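Local coordinates for protein transcriptional regulator, IclR family (Alicyclobacillus acidocaldarius subsp. acidocaldarius, PDB 5TJJ) that probably binds DNA and regulates transcription as an IclR-family factor, with a winged helix-turn-helix domain and a C-terminal regulatory domain, at residues A[104-109]-A[116-121]; A[109-114]-A[136-141]; A[28-33]-A[64-69]; A[55-60]-A[70-75]. All coordinates share one frame; numbering follows the deposited sequence.

Contact 1. Residues A[104-109]-A[116-121]; sequences TAVLVK and VIYIGS
Strands 104-109 and 116-121 run antiparallel, the axes of these segments approaching to 4.6 Å with N-to-C directions at 140°, and L107, K109, I117, I119 and G120 supply the backbone bonds. K109 and I117 form a regular hydrogen-bonded pair. L107 N donates to G120 O, while L107 O accepts from I119 N at 2.9 Å. One residue thus faces two, as in a beta bulge. I119 has the extra place and swings its side chain to the face of L107 and K109.

On the other face, V106 lays CG1 over the Y118 ring. V106 CG1 is 3.6 Å from the Y118 ring centroid, a CH-pi contact displaced toward CD1 and CE1. V108 lies alongside Y118 and brings CG2 to 3.9 Å from CE1. Its CG1 branch meets V116 CB at the same distance. On the bulge side, I119 CG1 stands between its own N and carbonyl carbon (chi1 61°). This turns I119 CG1 toward L107, and I119 CD1 then lies 3.7 Å from L107 CD2. I119 CG2 rests on K109 CB.

Helix 86-101 packs on L107 through L91 and L94. F146 and F150 of helix 144-151 pack on V108 and V116. The pair is a bulged antiparallel hairpin inside the sheet of the C-terminal IclR domain, which belongs to the GAF clan.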
loop_
_atom_site.group_PDB
_atom_site.type_symbol
_atom_site.label_atom_id
_atom_site.label_comp_id
_atom_site.label_asym_id
_atom_site.label_seq_id
_atom_site.Cartn_x
_atom_site.Cartn_y
_atom_site.Cartn_z
ATOM N N THR A 104 9.101 9.046 -26.698
ATOM C CA THR A 104 8.016 9.511 -25.843
ATOM C C THR A 104 7.382 8.261 -25.240
ATOM O O THR A 104 7.078 7.338 -25.923
ATOM C CB THR A 104 7.018 10.394 -26.603
ATOM O OG1 THR A 104 7.662 11.630 -26.920
ATOM C CG2 THR A 104 5.767 10.667 -25.773
ATOM N N ALA A 105 7.215 8.257 -23.936
ATOM C CA ALA A 105 6.680 7.119 -23.227
ATOM C C ALA A 105 5.280 7.451 -22.722
ATOM O O ALA A 105 4.992 8.583 -22.346
ATOM C CB ALA A 105 7.609 6.740 -22.082
ATOM N N VAL A 106 4.407 6.457 -22.718
ATOM C CA VAL A 106 2.999 6.681 -22.511
ATOM C C VAL A 106 2.396 5.582 -21.643
ATOM O O VAL A 106 2.713 4.387 -21.789
ATOM C CB VAL A 106 2.303 6.775 -23.871
ATOM C CG1 VAL A 106 0.790 6.718 -23.724
ATOM C CG2 VAL A 106 2.687 8.070 -24.562
ATOM N N LEU A 107 1.511 5.996 -20.742
ATOM C CA LEU A 107 0.824 5.070 -19.848
ATOM C C LEU A 107 -0.647 4.923 -20.300
ATOM O O LEU A 107 -1.410 5.888 -20.245
ATOM C CB LEU A 107 0.930 5.583 -18.404
ATOM C CG LEU A 107 0.252 4.766 -17.325
ATOM C CD1 LEU A 107 0.812 3.348 -17.286
ATOM C CD2 LEU A 107 0.424 5.461 -15.983
ATOM N N VAL A 108 -1.026 3.710 -20.715
ATOM C CA VAL A 108 -2.358 3.426 -21.279
ATOM C C VAL A 108 -3.212 2.593 -20.316
ATOM O O VAL A 108 -2.747 1.607 -19.756
ATOM C CB VAL A 108 -2.226 2.659 -22.593
ATOM C CG1 VAL A 108 -3.540 2.660 -23.330
ATOM C CG2 VAL A 108 -1.101 3.258 -23.438
ATOM N N LYS A 109 -4.478 2.953 -20.168
ATOM C CA LYS A 109 -5.355 2.256 -19.228
ATOM C C LYS A 109 -6.588 1.748 -19.927
ATOM O O LYS A 109 -7.163 2.438 -20.753
ATOM C CB LYS A 109 -5.780 3.219 -18.149
ATOM C CG LYS A 109 -6.948 2.755 -17.326
ATOM C CD LYS A 109 -7.029 3.574 -16.071
ATOM C CE LYS A 109 -8.259 3.201 -15.278
ATOM N NZ LYS A 109 -8.097 3.793 -13.929
ATOM N N VAL A 116 -9.590 2.184 -24.700
ATOM C CA VAL A 116 -8.419 2.448 -23.860
ATOM C C VAL A 116 -8.189 3.936 -23.837
ATOM O O VAL A 116 -8.655 4.631 -24.748
ATOM C CB VAL A 116 -7.155 1.723 -24.362
ATOM C CG1 VAL A 116 -7.355 0.208 -24.292
ATOM C CG2 VAL A 116 -6.780 2.113 -25.764
ATOM N N ILE A 117 -7.444 4.413 -22.836
ATOM C CA ILE A 117 -7.164 5.841 -22.690
ATOM C C ILE A 117 -5.712 6.126 -22.246
ATOM O O ILE A 117 -5.160 5.428 -21.386
ATOM C CB ILE A 117 -8.208 6.497 -21.760
ATOM C CG1 ILE A 117 -8.094 8.014 -21.757
ATOM C CG2 ILE A 117 -8.104 5.979 -20.340
ATOM C CD1 ILE A 117 -9.149 8.702 -20.896
ATOM N N TYR A 118 -5.089 7.132 -22.865
ATOM C CA TYR A 118 -3.834 7.686 -22.354
ATOM C C TYR A 118 -4.092 8.415 -21.027
ATOM O O TYR A 118 -4.939 9.304 -20.961
ATOM C CB TYR A 118 -3.230 8.673 -23.348
ATOM C CG TYR A 118 -2.625 8.094 -24.607
ATOM C CD1 TYR A 118 -2.457 6.716 -24.783
ATOM C CD2 TYR A 118 -2.187 8.944 -25.628
ATOM C CE1 TYR A 118 -1.887 6.202 -25.933
ATOM C CE2 TYR A 118 -1.600 8.441 -26.789
ATOM C CZ TYR A 118 -1.446 7.058 -26.938
ATOM O OH TYR A 118 -0.872 6.502 -28.087
ATOM N N ILE A 119 -3.390 8.009 -19.974
ATOM C CA ILE A 119 -3.503 8.661 -18.659
ATOM C C ILE A 119 -2.236 9.406 -18.213
ATOM O O ILE A 119 -2.240 10.062 -17.202
ATOM C CB ILE A 119 -3.996 7.677 -17.581
ATOM C CG1 ILE A 119 -3.042 6.512 -17.393
ATOM C CG2 ILE A 119 -5.367 7.116 -17.945
ATOM C CD1 ILE A 119 -3.238 5.791 -16.062
ATOM N N GLY A 120 -1.167 9.344 -18.985
ATOM C CA GLY A 120 0.048 10.090 -18.662
ATOM C C GLY A 120 1.071 9.890 -19.759
ATOM O O GLY A 120 0.985 8.919 -20.485
ATOM N N SER A 121 1.995 10.837 -19.901
ATOM C CA SER A 121 3.114 10.720 -20.823
ATOM C C SER A 121 4.348 11.374 -20.249
ATOM O O SER A 121 4.275 12.123 -19.304
ATOM C CB SER A 121 2.801 11.377 -22.175
ATOM O OG SER A 121 2.734 12.780 -22.014
#

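Contact 2. Residues A[109-114]-A[136-141]; sequences KRLRDD and GQQFPV
V141 carries CG1 between its backbone N and carbonyl carbon (chi1 68°), which sets that methyl 3.9 Å from D114 CB. The same rotation places CG2 anti to the backbone N, and it reaches R110 NH2 at 4.0 Å. The R110 chain runs extended and then turns about CG-CD (chi3 -80°), bringing its guanidinium obliquely against this methyl.

One backbone bond links the two segments. V141 N donates to D114 O at 2.9 Å, from above the carbonyl plane. P140 CA adds a longer CH contact to the same oxygen. D113 and D114 have positive phi, so the loop turns back and presents D114 O to the end of strand 138-140. Earlier in the loop, L111 CD1 touches Q138 OE1 at 3.5 Å, with the two side chains crossing at about a right angle. This is a plain van der Waals contact.

The charged ends have partners outside the two segments. D114 OD1 makes a salt bridge with R161 of helix 156-164, and R110 NH2 makes one with D154, between helices 144-151 and 156-164. Strand 115-122 lies between the two strands of this contact. The loop therefore ties strand 104-110 to strand 138-140 around the end of their common neighbour.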
loop_
_atom_site.group_PDB
_atom_site.type_symbol
_atom_site.label_atom_id
_atom_site.label_comp_id
_atom_site.label_asym_id
_atom_site.label_seq_id
_atom_site.Cartn_x
_atom_site.Cartn_y
_atom_site.Cartn_z
ATOM N N LYS A 109 -4.478 2.953 -20.168
ATOM C CA LYS A 109 -5.355 2.256 -19.228
ATOM C C LYS A 109 -6.588 1.748 -19.927
ATOM O O LYS A 109 -7.163 2.438 -20.753
ATOM C CB LYS A 109 -5.780 3.219 -18.149
ATOM C CG LYS A 109 -6.948 2.755 -17.326
ATOM C CD LYS A 109 -7.029 3.574 -16.071
ATOM C CE LYS A 109 -8.259 3.201 -15.278
ATOM N NZ LYS A 109 -8.097 3.793 -13.929
ATOM N N ARG A 110 -7.045 0.580 -19.520
ATOM C CA ARG A 110 -8.255 0.025 -20.073
ATOM C C ARG A 110 -9.512 0.690 -19.499
ATOM O O ARG A 110 -9.572 0.992 -18.311
ATOM C CB ARG A 110 -8.316 -1.457 -19.790
ATOM C CG ARG A 110 -9.196 -2.206 -20.764
ATOM C CD ARG A 110 -9.596 -3.561 -20.228
ATOM N NE ARG A 110 -8.542 -4.552 -20.399
ATOM C CZ ARG A 110 -8.501 -5.485 -21.358
ATOM N NH1 ARG A 110 -7.468 -6.331 -21.373
ATOM N NH2 ARG A 110 -9.459 -5.582 -22.305
ATOM N N LEU A 111 -10.498 0.933 -20.364
ATOM C CA LEU A 111 -11.841 1.333 -19.933
ATOM C C LEU A 111 -12.837 0.241 -20.261
ATOM O O LEU A 111 -12.508 -0.753 -20.913
ATOM C CB LEU A 111 -12.272 2.637 -20.604
ATOM C CG LEU A 111 -11.397 3.848 -20.306
ATOM C CD1 LEU A 111 -11.831 5.018 -21.160
ATOM C CD2 LEU A 111 -11.432 4.210 -18.838
ATOM N N ARG A 112 -14.059 0.434 -19.792
ATOM C CA ARG A 112 -15.181 -0.364 -20.248
ATOM C C ARG A 112 -15.524 -0.026 -21.716
ATOM O O ARG A 112 -15.148 1.016 -22.243
ATOM C CB ARG A 112 -16.399 -0.190 -19.317
ATOM C CG ARG A 112 -16.148 -0.662 -17.884
ATOM C CD ARG A 112 -17.327 -0.415 -16.942
ATOM N NE ARG A 112 -18.110 -1.629 -16.642
ATOM C CZ ARG A 112 -19.243 -2.022 -17.253
ATOM N NH1 ARG A 112 -19.776 -1.318 -18.265
ATOM N NH2 ARG A 112 -19.848 -3.145 -16.847
ATOM N N ASP A 113 -16.198 -0.959 -22.367
ATOM C CA ASP A 113 -16.740 -0.809 -23.699
ATOM C C ASP A 113 -15.668 -0.694 -24.791
ATOM O O ASP A 113 -15.754 0.130 -25.698
ATOM C CB ASP A 113 -17.790 0.319 -23.702
ATOM C CG ASP A 113 -19.004 -0.017 -22.799
ATOM O OD1 ASP A 113 -19.047 -1.129 -22.188
ATOM O OD2 ASP A 113 -19.925 0.831 -22.717
ATOM N N ASP A 114 -14.689 -1.592 -24.699
ATOM C CA ASP A 114 -13.646 -1.789 -25.711
ATOM C C ASP A 114 -12.828 -0.530 -26.034
ATOM O O ASP A 114 -12.385 -0.360 -27.156
ATOM C CB ASP A 114 -14.246 -2.408 -26.977
ATOM C CG ASP A 114 -14.905 -3.777 -26.718
ATOM O OD1 ASP A 114 -14.364 -4.600 -25.940
ATOM O OD2 ASP A 114 -15.968 -4.047 -27.315
ATOM N N GLY A 136 -5.855 11.844 -22.134
ATOM C CA GLY A 136 -7.303 11.807 -22.276
ATOM C C GLY A 136 -7.811 11.233 -23.586
ATOM O O GLY A 136 -8.975 10.856 -23.670
ATOM N N GLN A 137 -6.960 11.139 -24.603
ATOM C CA GLN A 137 -7.384 10.533 -25.852
ATOM C C GLN A 137 -7.709 9.058 -25.650
ATOM O O GLN A 137 -6.930 8.323 -25.037
ATOM C CB GLN A 137 -6.326 10.675 -26.940
ATOM C CG GLN A 137 -6.915 10.591 -28.351
ATOM C CD GLN A 137 -5.865 10.659 -29.459
ATOM O OE1 GLN A 137 -4.655 10.782 -29.203
ATOM N NE2 GLN A 137 -6.323 10.573 -30.702
ATOM N N GLN A 138 -8.860 8.656 -26.175
ATOM C CA GLN A 138 -9.336 7.300 -26.113
ATOM C C GLN A 138 -9.211 6.639 -27.466
ATOM O O GLN A 138 -9.318 7.298 -28.496
ATOM C CB GLN A 138 -10.791 7.250 -25.685
ATOM C CG GLN A 138 -11.121 8.046 -24.432
ATOM C CD GLN A 138 -12.521 7.754 -23.921
ATOM O OE1 GLN A 138 -13.029 6.634 -24.044
ATOM N NE2 GLN A 138 -13.151 8.754 -23.348
ATOM N N PHE A 139 -8.999 5.328 -27.444
ATOM C CA PHE A 139 -8.826 4.520 -28.643
ATOM C C PHE A 139 -9.553 3.190 -28.484
ATOM O O PHE A 139 -9.859 2.778 -27.362
ATOM C CB PHE A 139 -7.359 4.168 -28.833
ATOM C CG PHE A 139 -6.447 5.338 -28.819
ATOM C CD1 PHE A 139 -6.174 6.025 -29.978
ATOM C CD2 PHE A 139 -5.835 5.735 -27.639
ATOM C CE1 PHE A 139 -5.308 7.106 -29.976
ATOM C CE2 PHE A 139 -4.962 6.803 -27.624
ATOM C CZ PHE A 139 -4.698 7.495 -28.795
ATOM N N PRO A 140 -9.795 2.497 -29.605
ATOM C CA PRO A 140 -10.295 1.141 -29.478
ATOM C C PRO A 140 -9.216 0.223 -28.915
ATOM O O PRO A 140 -8.017 0.419 -29.189
ATOM C CB PRO A 140 -10.624 0.754 -30.917
ATOM C CG PRO A 140 -9.653 1.548 -31.715
ATOM C CD PRO A 140 -9.603 2.876 -31.018
ATOM N N VAL A 141 -9.666 -0.749 -28.124
ATOM C CA VAL A 141 -8.814 -1.739 -27.486
ATOM C C VAL A 141 -7.966 -2.579 -28.452
ATOM O O VAL A 141 -6.939 -3.095 -28.031
ATOM C CB VAL A 141 -9.625 -2.689 -26.553
ATOM C CG1 VAL A 141 -10.575 -3.603 -27.353
ATOM C CG2 VAL A 141 -8.694 -3.498 -25.631
#

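Contact 3. Residues A[28-33]-A[64-69]; sequences QSTLTE and SRRYSL
Q28 O accepts from R66 NH1 at 2.7 Å, and the oxygen lies close to the guanidinium plane. The Q28 side chain turns about CB-CG (chi2 -74°) and lays its amide against S68 CB, with NE2 at 3.6 Å. S29 follows with a two-way backbone pair. S29 N donates to Y67 O, and Y67 N donates to S29 O at 2.8 Å. S29 O also lies at the edge of the Y67 ring. T30 is the N-cap of the helix that starts at L31. Its CG2 sits over the centre of one face of the R66 guanidinium. T30 and E33 form a capping box: T30 N donates to E33 OE1 at 3.0 Å, and E33 N makes a weak bond to T30 OG1. L31 sets CB 4.2 Å from Y67 CE2.

E33 then closes the group. Its OE1 forms a salt bridge with R66 NH1 at 3.2 Å, with the carboxylate and guanidinium planes 62° apart. One oxygen thus serves both the helix cap and the arginine. A leucine in place of R66 would probably leave E33 without its charged mate and Q28 O without this donor.

Strand 66-69 runs between strands 29-30 and 58-61 in a small antiparallel sheet. The hairpin 58-69 is consistent with the wing of a winged helix-turn-helix. L31 and Y67 also pack on helix 42-54, and S29 faces L21 of helix 9-21.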
loop_
_atom_site.group_PDB
_atom_site.type_symbol
_atom_site.label_atom_id
_atom_site.label_comp_id
_atom_site.label_asym_id
_atom_site.label_seq_id
_atom_site.Cartn_x
_atom_site.Cartn_y
_atom_site.Cartn_z
ATOM N N GLN A 28 -0.434 -17.889 5.578
ATOM C CA GLN A 28 -0.143 -18.454 6.904
ATOM C C GLN A 28 0.863 -19.600 6.708
ATOM O O GLN A 28 0.470 -20.725 6.336
ATOM C CB GLN A 28 -1.421 -18.961 7.590
ATOM C CG GLN A 28 -2.463 -17.887 7.879
ATOM C CD GLN A 28 -2.126 -16.953 9.039
ATOM O OE1 GLN A 28 -1.251 -17.226 9.880
ATOM N NE2 GLN A 28 -2.842 -15.829 9.096
ATOM N N SER A 29 2.148 -19.309 6.955
ATOM C CA SER A 29 3.241 -20.241 6.619
ATOM C C SER A 29 4.112 -20.617 7.818
ATOM O O SER A 29 4.509 -19.737 8.591
ATOM C CB SER A 29 4.102 -19.623 5.525
ATOM O OG SER A 29 3.393 -19.574 4.307
ATOM N N THR A 30 4.408 -21.914 7.975
ATOM C CA THR A 30 5.326 -22.353 9.037
ATOM C C THR A 30 6.756 -21.962 8.669
ATOM O O THR A 30 7.048 -21.615 7.511
ATOM C CB THR A 30 5.305 -23.875 9.314
ATOM O OG1 THR A 30 5.868 -24.590 8.199
ATOM C CG2 THR A 30 3.899 -24.356 9.605
ATOM N N LEU A 31 7.635 -22.030 9.669
ATOM C CA LEU A 31 9.027 -21.676 9.502
ATOM C C LEU A 31 9.633 -22.570 8.417
ATOM O O LEU A 31 10.323 -22.067 7.533
ATOM C CB LEU A 31 9.780 -21.773 10.834
ATOM C CG LEU A 31 11.301 -21.613 10.845
ATOM C CD1 LEU A 31 11.666 -20.245 10.312
ATOM C CD2 LEU A 31 11.880 -21.830 12.234
ATOM N N THR A 32 9.335 -23.874 8.456
ATOM C CA THR A 32 9.870 -24.828 7.480
ATOM C C THR A 32 9.462 -24.451 6.056
ATOM O O THR A 32 10.310 -24.318 5.175
ATOM C CB THR A 32 9.412 -26.272 7.782
ATOM O OG1 THR A 32 9.916 -26.656 9.057
ATOM C CG2 THR A 32 9.913 -27.277 6.729
ATOM N N GLU A 33 8.167 -24.271 5.839
ATOM C CA GLU A 33 7.653 -23.915 4.522
ATOM C C GLU A 33 8.346 -22.642 3.979
ATOM O O GLU A 33 8.778 -22.600 2.820
ATOM C CB GLU A 33 6.140 -23.724 4.597
ATOM C CG GLU A 33 5.351 -25.001 4.936
ATOM C CD GLU A 33 3.870 -24.747 5.203
ATOM O OE1 GLU A 33 3.509 -23.632 5.669
ATOM O OE2 GLU A 33 3.062 -25.675 4.941
ATOM N N SER A 64 -1.034 -22.754 15.556
ATOM C CA SER A 64 -0.701 -23.405 14.281
ATOM C C SER A 64 0.771 -23.280 13.915
ATOM O O SER A 64 1.230 -23.965 13.003
ATOM C CB SER A 64 -1.496 -22.743 13.163
ATOM O OG SER A 64 -1.128 -21.375 13.077
ATOM N N ARG A 65 1.478 -22.363 14.585
ATOM C CA ARG A 65 2.919 -22.107 14.393
ATOM C C ARG A 65 3.220 -21.460 13.046
ATOM O O ARG A 65 4.292 -21.675 12.466
ATOM C CB ARG A 65 3.758 -23.386 14.576
ATOM C CG ARG A 65 3.367 -24.294 15.759
ATOM C CD ARG A 65 4.042 -23.949 17.091
ATOM N NE ARG A 65 5.508 -23.891 16.997
ATOM C CZ ARG A 65 6.322 -24.941 16.824
ATOM N NH1 ARG A 65 5.837 -26.174 16.703
ATOM N NH2 ARG A 65 7.638 -24.751 16.757
ATOM N N ARG A 66 2.280 -20.641 12.579
ATOM C CA ARG A 66 2.344 -20.014 11.256
ATOM C C ARG A 66 2.512 -18.513 11.365
ATOM O O ARG A 66 1.949 -17.874 12.262
ATOM C CB ARG A 66 1.094 -20.317 10.450
ATOM C CG ARG A 66 1.061 -21.741 9.953
ATOM C CD ARG A 66 -0.321 -22.205 9.522
ATOM N NE ARG A 66 -0.281 -23.630 9.185
ATOM C CZ ARG A 66 0.163 -24.144 8.036
ATOM N NH1 ARG A 66 0.598 -23.358 7.053
ATOM N NH2 ARG A 66 0.167 -25.456 7.867
ATOM N N TYR A 67 3.297 -17.974 10.427
ATOM C CA TYR A 67 3.597 -16.559 10.326
ATOM C C TYR A 67 2.772 -15.945 9.200
ATOM O O TYR A 67 2.413 -16.616 8.219
ATOM C CB TYR A 67 5.097 -16.338 10.031
ATOM C CG TYR A 67 6.048 -16.829 11.114
ATOM C CD1 TYR A 67 6.466 -15.984 12.146
ATOM C CD2 TYR A 67 6.534 -18.136 11.110
ATOM C CE1 TYR A 67 7.350 -16.430 13.134
ATOM C CE2 TYR A 67 7.398 -18.589 12.102
ATOM C CZ TYR A 67 7.812 -17.733 13.112
ATOM O OH TYR A 67 8.669 -18.192 14.103
ATOM N N SER A 68 2.507 -14.651 9.329
ATOM C CA SER A 68 1.714 -13.931 8.360
ATOM C C SER A 68 2.094 -12.482 8.382
ATOM O O SER A 68 2.764 -12.026 9.326
ATOM C CB SER A 68 0.235 -14.060 8.699
ATOM O OG SER A 68 0.025 -13.713 10.055
ATOM N N LEU A 69 1.676 -11.771 7.334
ATOM C CA LEU A 69 1.871 -10.320 7.283
ATOM C C LEU A 69 1.296 -9.633 8.514
ATOM O O LEU A 69 0.134 -9.817 8.835
ATOM C CB LEU A 69 1.245 -9.722 6.033
ATOM C CG LEU A 69 1.923 -10.092 4.707
ATOM C CD1 LEU A 69 1.306 -9.323 3.553
ATOM C CD2 LEU A 69 3.426 -9.839 4.745
#

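Contact 4. Residues A[55-60]-A[70-75]; sequences EDFVSY and GPYLIP
F57 meets both Y72 and L73 with its ring. CG lies anti to its carbonyl carbon (chi1 -76°), and F57 CD1 comes to 3.6 Å from Y72 CB, obliquely. L73 approaches at about a right angle and puts CD2 over one face of the F57 ring, 4.1 Å from CG. Its other methyl, CD1, presses on F57 O at 3.3 Å. The F57 and Y72 rings meet obliquely, with centroids 5.8 Å apart and planes at 48°. Y72 has an unusual first torsion (chi1 -143°), which leaves D56 CB at the edge of its ring and sends the hydroxyl off to another partner. An alanine at F57 is likely to open a gap against L73 CD2 and Y72 CB.

Two backbone bonds hold the frame. Y72 N donates to D56 O at 3.1 Å. G70 N donates to F57 O at 2.9 Å from well above the carbonyl plane. G70 has no side chain, and its backbone lies tight against V58, with CA atoms 3.8 Å apart. D56 ends helix 42-54 in a Schellman motif, and G70 to L73 form a type I turn leading into helix 73-83.

The polar ends of E55 and Y72 reach the second subunit. Q138 of the second subunit bonds to Y72 OH. K19 of that subunit forms a salt bridge with E55 and makes a cation-pi contact with the Y72 ring. The chemistry is therefore split: apolar side chains and two backbone bonds join the helix ends, while charge and hydroxyl groups serve the dimer interface.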
loop_
_atom_site.group_PDB
_atom_site.type_symbol
_atom_site.label_atom_id
_atom_site.label_comp_id
_atom_site.label_asym_id
_atom_site.label_seq_id
_atom_site.Cartn_x
_atom_site.Cartn_y
_atom_site.Cartn_z
ATOM N N GLU A 55 8.708 -5.820 15.641
ATOM C CA GLU A 55 8.283 -4.526 15.112
ATOM C C GLU A 55 6.852 -4.546 14.554
ATOM O O GLU A 55 6.406 -3.522 14.039
ATOM C CB GLU A 55 9.259 -4.049 14.016
ATOM C CG GLU A 55 10.757 -4.064 14.380
ATOM C CD GLU A 55 11.261 -2.818 15.136
ATOM O OE1 GLU A 55 10.441 -1.923 15.515
ATOM O OE2 GLU A 55 12.510 -2.730 15.348
ATOM N N ASP A 56 6.142 -5.682 14.659
ATOM C CA ASP A 56 4.753 -5.858 14.194
ATOM C C ASP A 56 4.604 -5.830 12.634
ATOM O O ASP A 56 3.509 -5.582 12.103
ATOM C CB ASP A 56 3.798 -4.861 14.887
ATOM C CG ASP A 56 3.742 -5.037 16.450
ATOM O OD1 ASP A 56 3.033 -5.965 16.884
ATOM O OD2 ASP A 56 4.373 -4.258 17.247
ATOM N N PHE A 57 5.700 -6.093 11.909
ATOM C CA PHE A 57 5.675 -6.255 10.457
ATOM C C PHE A 57 5.277 -7.691 10.054
ATOM O O PHE A 57 4.857 -7.930 8.913
ATOM C CB PHE A 57 7.045 -5.946 9.852
ATOM C CG PHE A 57 7.386 -4.468 9.756
ATOM C CD1 PHE A 57 6.802 -3.503 10.568
ATOM C CD2 PHE A 57 8.389 -4.058 8.886
ATOM C CE1 PHE A 57 7.185 -2.158 10.471
ATOM C CE2 PHE A 57 8.772 -2.714 8.789
ATOM C CZ PHE A 57 8.166 -1.760 9.577
ATOM N N VAL A 58 5.420 -8.634 10.993
ATOM C CA VAL A 58 4.973 -10.027 10.846
ATOM C C VAL A 58 4.182 -10.395 12.092
ATOM O O VAL A 58 4.426 -9.833 13.154
ATOM C CB VAL A 58 6.205 -10.965 10.662
ATOM C CG1 VAL A 58 5.901 -12.410 11.041
ATOM C CG2 VAL A 58 6.725 -10.874 9.223
ATOM N N SER A 59 3.234 -11.320 11.988
ATOM C CA SER A 59 2.688 -11.952 13.208
ATOM C C SER A 59 2.829 -13.446 13.195
ATOM O O SER A 59 3.056 -14.065 12.166
ATOM C CB SER A 59 1.241 -11.539 13.512
ATOM O OG SER A 59 0.530 -11.237 12.342
ATOM N N TYR A 60 2.712 -14.007 14.387
ATOM C CA TYR A 60 2.878 -15.435 14.618
ATOM C C TYR A 60 1.647 -15.903 15.404
ATOM O O TYR A 60 1.164 -15.215 16.295
ATOM C CB TYR A 60 4.191 -15.663 15.377
ATOM C CG TYR A 60 4.489 -17.096 15.758
ATOM C CD1 TYR A 60 4.858 -18.028 14.789
ATOM C CD2 TYR A 60 4.438 -17.519 17.091
ATOM C CE1 TYR A 60 5.155 -19.334 15.117
ATOM C CE2 TYR A 60 4.731 -18.832 17.426
ATOM C CZ TYR A 60 5.088 -19.737 16.432
ATOM O OH TYR A 60 5.370 -21.067 16.733
ATOM N N GLY A 70 2.125 -8.840 9.193
ATOM C CA GLY A 70 1.712 -8.129 10.399
ATOM C C GLY A 70 0.980 -6.818 10.118
ATOM O O GLY A 70 1.064 -6.290 9.007
ATOM N N PRO A 71 0.309 -6.259 11.137
ATOM C CA PRO A 71 -0.561 -5.103 10.924
ATOM C C PRO A 71 0.107 -3.742 10.672
ATOM O O PRO A 71 -0.553 -2.847 10.164
ATOM C CB PRO A 71 -1.400 -5.057 12.205
ATOM C CG PRO A 71 -0.533 -5.681 13.268
ATOM C CD PRO A 71 0.335 -6.682 12.550
ATOM N N TYR A 72 1.375 -3.583 11.003
ATOM C CA TYR A 72 2.066 -2.314 10.770
ATOM C C TYR A 72 2.193 -2.005 9.271
ATOM O O TYR A 72 2.227 -0.839 8.866
ATOM C CB TYR A 72 3.472 -2.288 11.428
ATOM C CG TYR A 72 3.833 -0.949 11.993
ATOM C CD1 TYR A 72 4.026 0.155 11.157
ATOM C CD2 TYR A 72 3.944 -0.763 13.365
ATOM C CE1 TYR A 72 4.331 1.404 11.677
ATOM C CE2 TYR A 72 4.254 0.482 13.900
ATOM C CZ TYR A 72 4.450 1.559 13.050
ATOM O OH TYR A 72 4.748 2.793 13.570
ATOM N N LEU A 73 2.214 -3.038 8.438
ATOM C CA LEU A 73 2.272 -2.836 6.985
ATOM C C LEU A 73 1.021 -2.119 6.415
ATOM O O LEU A 73 1.080 -1.500 5.358
ATOM C CB LEU A 73 2.507 -4.182 6.285
ATOM C CG LEU A 73 3.773 -4.922 6.763
ATOM C CD1 LEU A 73 3.849 -6.318 6.182
ATOM C CD2 LEU A 73 5.025 -4.119 6.451
ATOM N N ILE A 74 -0.100 -2.155 7.122
ATOM C CA ILE A 74 -1.315 -1.521 6.609
ATOM C C ILE A 74 -1.212 0.028 6.589
ATOM O O ILE A 74 -1.511 0.647 5.553
ATOM C CB ILE A 74 -2.571 -2.038 7.328
ATOM C CG1 ILE A 74 -2.728 -3.538 7.077
ATOM C CG2 ILE A 74 -3.824 -1.323 6.843
ATOM C CD1 ILE A 74 -3.602 -4.267 8.097
ATOM N N PRO A 75 -0.805 0.652 7.712
ATOM C CA PRO A 75 -0.654 2.106 7.663
ATOM C C PRO A 75 0.565 2.550 6.890
ATOM O O PRO A 75 0.519 3.589 6.304
ATOM C CB PRO A 75 -0.593 2.522 9.142
ATOM C CG PRO A 75 -0.146 1.288 9.851
ATOM C CD PRO A 75 -0.770 0.166 9.105
#

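Overall arrangement
The four contacts fall into two groups. Contacts 3 and 4 lie in the N-terminal part, probably the DNA-binding one, with centres 14 Å apart. They meet where S68 O accepts from S59 N and where R65 NE bonds to Y60 OH. Contacts 1 and 2 lie in the C-terminal domain, with centres 11 Å apart. They share K109 and one sheet, joined through V116 N and F139 O. Within the chain the groups do not touch: nearest atoms are about 21 Å apart for contacts 1 and 4. The dimer joins them, because Y72 of contact 4 meets Q138 and I117 of the second subunit. A glycerol, probably from crystallisation, bonds to T104 in contact 1.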